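Local coordinates for protein titin (Homo sapiens, PDB 2J8H) that forms part of the giant elastic titin filament of striated muscle, here a rigid tandem of two A-band immunoglobulin domains, and as a whole is classed as a serine/threonine kinase, at residues Ala173-Val178 and Gln188-Leu193; Ser123-Phe128 and Phe159-Phe164. All coordinates share one frame; numbering follows the deposited sequence.

Interaction 1: residues Ala173-Val178 and Gln188-Leu193; sequences AGFYVV and QKTVEL
Gly174, Tyr176 and Val178 each trade a pair of backbone hydrogen bonds with Leu193, Val191 and Lys189 in turn, so six bonds zip the two strands together in regular antiparallel fashion. The straightest runs from Tyr176 N to Val191 O, 2.8 Å long with 179° at the hydrogen. Weaker CA-H...O contacts fill the gaps between them, as where Thr190 CA lies 3.2 Å from Tyr176 O.

Side chains pack on both faces. On the face of Phe175, Val177, Thr190 and Glu192, the Phe175 ring and the Glu192 side chain run alongside each other and point the same way. Glu192 reaches there as an extended chain, with CG anti to its backbone N (chi1 180°), and this lays CG over one face of the ring. Its OE1 ends 3.6 Å from Phe175 CE2. Carboxylate and ring planes differ by 34°. Thr190 CG2 comes to the ring edge, while Thr190 OG1 touches Val177 CG2 at 3.6 Å. On the other face the contact is apolar: Leu193 CB sits 3.9 Å from Tyr176 CE1. The Tyr176 hydroxyl is hydrogen-bonded to Asp172 O.

Lys189 NZ curls back over the backbone carbonyl of its neighbour, 2.8 Å from Gln188 O and above the carbonyl plane, and also forms a salt bridge with Asp187.

Together these strands make the F-G hairpin of an immunoglobulin I-set sandwich. Strand 135-140 pairs with 174-182 on one side and strand 112-117 runs parallel to 185-196 on the other. Tyr176, Val178 and Val191 pack on strands 123-131 and 159-163, Leu193 on Val114, Ala116 and Phe164.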
# COMPACT_ATOMS: atom_id res chain seq x y z
N ALA A 173 -10.41 27.71 27.24
CA ALA A 173 -9.06 27.40 26.84
C ALA A 173 -8.66 26.08 27.44
O ALA A 173 -9.01 25.76 28.59
CB ALA A 173 -8.12 28.50 27.30
N GLY A 174 -7.90 25.31 26.67
CA GLY A 174 -7.37 24.06 27.17
C GLY A 174 -7.24 23.04 26.07
O GLY A 174 -7.25 23.39 24.90
N PHE A 175 -7.14 21.78 26.47
CA PHE A 175 -6.84 20.68 25.56
C PHE A 175 -8.02 19.76 25.48
O PHE A 175 -8.45 19.20 26.49
CB PHE A 175 -5.62 19.92 26.07
CG PHE A 175 -4.36 20.73 26.08
CD1 PHE A 175 -3.99 21.42 27.21
CD2 PHE A 175 -3.56 20.80 24.96
CE1 PHE A 175 -2.81 22.18 27.24
CE2 PHE A 175 -2.39 21.56 24.97
CZ PHE A 175 -2.02 22.25 26.11
N TYR A 176 -8.58 19.62 24.28
CA TYR A 176 -9.76 18.80 24.07
C TYR A 176 -9.32 17.56 23.31
O TYR A 176 -8.53 17.64 22.37
CB TYR A 176 -10.81 19.61 23.30
CG TYR A 176 -11.36 20.76 24.12
CD1 TYR A 176 -10.71 21.99 24.17
CD2 TYR A 176 -12.50 20.61 24.89
CE1 TYR A 176 -11.19 23.04 24.96
CE2 TYR A 176 -13.00 21.65 25.67
CZ TYR A 176 -12.35 22.85 25.70
OH TYR A 176 -12.86 23.87 26.49
N VAL A 177 -9.79 16.40 23.76
CA VAL A 177 -9.43 15.14 23.17
C VAL A 177 -10.67 14.55 22.51
O VAL A 177 -11.72 14.43 23.13
CB VAL A 177 -8.88 14.17 24.23
CG1 VAL A 177 -8.54 12.84 23.59
CG2 VAL A 177 -7.65 14.79 24.91
N VAL A 178 -10.56 14.22 21.22
CA VAL A 178 -11.64 13.57 20.48
C VAL A 178 -11.15 12.16 20.12
O VAL A 178 -9.97 11.97 19.74
CB VAL A 178 -12.04 14.35 19.22
CG1 VAL A 178 -10.83 14.60 18.33
CG2 VAL A 178 -13.19 13.63 18.46
N GLN A 188 -7.36 8.65 18.64
CA GLN A 188 -7.64 9.90 19.32
C GLN A 188 -6.66 10.97 18.91
O GLN A 188 -5.54 10.67 18.45
CB GLN A 188 -7.65 9.75 20.84
CG GLN A 188 -6.32 9.66 21.53
CD GLN A 188 -6.44 9.72 23.05
OE1 GLN A 188 -7.26 9.01 23.66
NE2 GLN A 188 -5.64 10.57 23.67
N LYS A 189 -7.09 12.21 19.04
CA LYS A 189 -6.27 13.36 18.73
C LYS A 189 -6.67 14.45 19.72
O LYS A 189 -7.74 14.41 20.30
CB LYS A 189 -6.50 13.86 17.30
CG LYS A 189 -6.00 12.94 16.18
CD LYS A 189 -4.49 12.82 16.17
CE LYS A 189 -4.01 11.67 15.31
NZ LYS A 189 -4.42 10.32 15.86
N THR A 190 -5.77 15.40 19.91
CA THR A 190 -5.97 16.50 20.81
C THR A 190 -6.00 17.79 20.00
O THR A 190 -5.28 17.94 19.02
CB THR A 190 -4.85 16.54 21.84
OG1 THR A 190 -4.90 15.33 22.59
CG2 THR A 190 -4.96 17.74 22.79
N VAL A 191 -6.82 18.72 20.46
CA VAL A 191 -6.89 20.08 19.93
C VAL A 191 -6.70 21.06 21.08
O VAL A 191 -7.40 20.97 22.09
CB VAL A 191 -8.29 20.34 19.32
CG1 VAL A 191 -8.39 21.75 18.79
CG2 VAL A 191 -8.59 19.33 18.23
N GLU A 192 -5.76 21.99 20.94
CA GLU A 192 -5.62 23.04 21.94
C GLU A 192 -6.42 24.25 21.51
O GLU A 192 -6.27 24.76 20.39
CB GLU A 192 -4.17 23.45 22.16
CG GLU A 192 -4.09 24.56 23.20
CD GLU A 192 -2.69 24.95 23.58
OE1 GLU A 192 -1.74 24.45 22.94
OE2 GLU A 192 -2.56 25.76 24.52
N LEU A 193 -7.28 24.73 22.43
CA LEU A 193 -8.05 25.94 22.23
C LEU A 193 -7.42 27.00 23.09
O LEU A 193 -7.21 26.78 24.27
CB LEU A 193 -9.50 25.73 22.66
CG LEU A 193 -10.46 26.93 22.64
CD1 LEU A 193 -10.39 27.65 21.31
CD2 LEU A 193 -11.91 26.48 22.91

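Interaction 2: residues Ser123-Phe128 and Phe159-Phe164; sequences SIKIPF and FTSLVF
Lys125 stretches out over one face of the Phe159 ring. CB lies 3.6 Å from Ser161 OG, and CG, placed anti to the backbone N (chi1 -174°), is 3.5 Å from that same oxygen while also nearing Phe159 CD1. With the chain fully extended, CE arrives almost exactly above the ring centre, 3.5 Å from the centroid and 4° off the normal, a CH-pi contact. NZ goes a little further, 4.2 Å from the centroid, and adds a cation-pi interaction over the face.

Beneath this outward-facing pair, 123-128 and 159-164 run antiparallel as the B and E strands of an I-set immunoglobulin domain, in the sheet opposite the F-G hairpin. Four backbone bonds join them, two between Ile124 and Leu162 and two between Ile126 and Thr160; the shortest is Ile126 N to Thr160 O, 2.7 Å.

The inner face carries Ile124, Ile126, Thr160 and Leu162. Ile124 CD1 meets the edge of the Phe164 ring, 4.0 Å from CE1. At the far end the Phe128 ring turns an edge toward Thr160 N, with Phe128 CE2 3.3 Å from Phe159 C, and the Thr160 hydroxyl is hydrogen-bonded to Ile154 O and Trp138 NE1.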
# COMPACT_ATOMS: atom_id res chain seq x y z
N SER A 123 -16.62 26.32 16.91
CA SER A 123 -16.78 24.89 16.61
C SER A 123 -15.41 24.28 16.33
O SER A 123 -14.64 24.79 15.52
CB SER A 123 -17.67 24.69 15.40
OG SER A 123 -18.94 25.28 15.62
N ILE A 124 -15.09 23.21 17.04
CA ILE A 124 -13.89 22.44 16.74
C ILE A 124 -14.35 21.28 15.88
O ILE A 124 -14.91 20.31 16.40
CB ILE A 124 -13.18 21.95 18.02
CG1 ILE A 124 -12.96 23.12 19.00
CG2 ILE A 124 -11.86 21.29 17.64
CD1 ILE A 124 -12.31 22.73 20.30
N LYS A 125 -14.15 21.40 14.57
CA LYS A 125 -14.71 20.48 13.58
C LYS A 125 -13.67 19.45 13.18
O LYS A 125 -12.61 19.81 12.65
CB LYS A 125 -15.20 21.24 12.35
CG LYS A 125 -15.93 20.35 11.32
CD LYS A 125 -16.45 21.12 10.12
CE LYS A 125 -17.20 20.21 9.15
NZ LYS A 125 -17.86 20.94 8.01
N ILE A 126 -13.97 18.18 13.43
CA ILE A 126 -13.01 17.10 13.27
C ILE A 126 -13.55 16.02 12.34
O ILE A 126 -14.49 15.28 12.72
CB ILE A 126 -12.68 16.43 14.61
CG1 ILE A 126 -12.24 17.45 15.66
CG2 ILE A 126 -11.52 15.48 14.41
CD1 ILE A 126 -10.94 18.18 15.30
N PRO A 127 -12.99 15.91 11.13
CA PRO A 127 -13.39 14.80 10.27
C PRO A 127 -12.93 13.47 10.83
O PRO A 127 -11.89 13.40 11.49
CB PRO A 127 -12.69 15.09 8.95
CG PRO A 127 -12.19 16.47 9.05
CD PRO A 127 -12.00 16.77 10.47
N PHE A 128 -13.71 12.42 10.60
CA PHE A 128 -13.27 11.09 10.97
C PHE A 128 -13.76 10.05 9.97
O PHE A 128 -14.66 10.28 9.19
CB PHE A 128 -13.76 10.74 12.37
CG PHE A 128 -15.22 10.63 12.46
CD1 PHE A 128 -15.85 9.47 12.12
CD2 PHE A 128 -15.99 11.71 12.85
CE1 PHE A 128 -17.19 9.36 12.18
CE2 PHE A 128 -17.36 11.60 12.90
CZ PHE A 128 -17.96 10.45 12.57
N PHE A 159 -18.01 13.83 10.22
CA PHE A 159 -17.28 14.69 11.13
C PHE A 159 -18.00 14.84 12.45
O PHE A 159 -19.21 14.52 12.56
CB PHE A 159 -17.02 16.06 10.49
CG PHE A 159 -18.21 16.94 10.41
CD1 PHE A 159 -18.58 17.70 11.50
CD2 PHE A 159 -18.97 17.01 9.26
CE1 PHE A 159 -19.71 18.52 11.45
CE2 PHE A 159 -20.07 17.84 9.18
CZ PHE A 159 -20.44 18.60 10.29
N THR A 160 -17.26 15.31 13.44
CA THR A 160 -17.82 15.67 14.73
C THR A 160 -17.28 17.04 15.08
O THR A 160 -16.12 17.37 14.78
CB THR A 160 -17.46 14.65 15.81
OG1 THR A 160 -18.02 15.07 17.04
CG2 THR A 160 -15.93 14.52 16.01
N SER A 161 -18.15 17.88 15.62
CA SER A 161 -17.76 19.20 16.10
C SER A 161 -18.10 19.34 17.57
O SER A 161 -19.19 18.98 18.01
CB SER A 161 -18.50 20.29 15.35
OG SER A 161 -18.26 20.15 13.98
N LEU A 162 -17.16 19.91 18.30
CA LEU A 162 -17.43 20.35 19.63
C LEU A 162 -17.73 21.82 19.52
O LEU A 162 -16.87 22.61 19.10
CB LEU A 162 -16.22 20.12 20.55
CG LEU A 162 -16.44 20.61 21.99
CD1 LEU A 162 -17.60 19.83 22.64
CD2 LEU A 162 -15.14 20.58 22.81
N VAL A 163 -18.94 22.19 19.90
CA VAL A 163 -19.36 23.59 19.75
C VAL A 163 -19.54 24.26 21.13
O VAL A 163 -19.98 23.64 22.12
CB VAL A 163 -20.66 23.71 18.95
CG1 VAL A 163 -20.96 25.18 18.62
CG2 VAL A 163 -20.61 22.85 17.67
N PHE A 164 -19.22 25.55 21.17
CA PHE A 164 -19.40 26.39 22.35
C PHE A 164 -20.52 27.37 22.02
O PHE A 164 -20.26 28.51 21.71
CB PHE A 164 -18.08 27.13 22.63
CG PHE A 164 -16.95 26.20 23.01
CD1 PHE A 164 -16.21 25.54 22.04
CD2 PHE A 164 -16.65 25.95 24.34
CE1 PHE A 164 -15.19 24.66 22.39
CE2 PHE A 164 -15.62 25.08 24.68
CZ PHE A 164 -14.91 24.43 23.70

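Interactions 1 and 2 belong to the two facing sheets of one immunoglobulin sandwich, their centres about 11 Å apart, and they share no strand. Their inner faces meet in the core: Tyr176 CD2 packs 3.4 Å from Leu162 CD2, Val191 CG1 lies on Ile124 CG2, and the Phe164 ring touches both Tyr176 and Leu193. Both contacts are partly buried, with an outer face nearer solvent. There the chemistry parts ways: Glu192 runs beside Phe175 with its carboxylate near the ring, whereas Lys125 sets its CE and ammonium over the face of a different ring, Phe159. In sequence, interaction 1 is a hairpin of neighbouring strands, while interaction 2 spans 30 intervening residues.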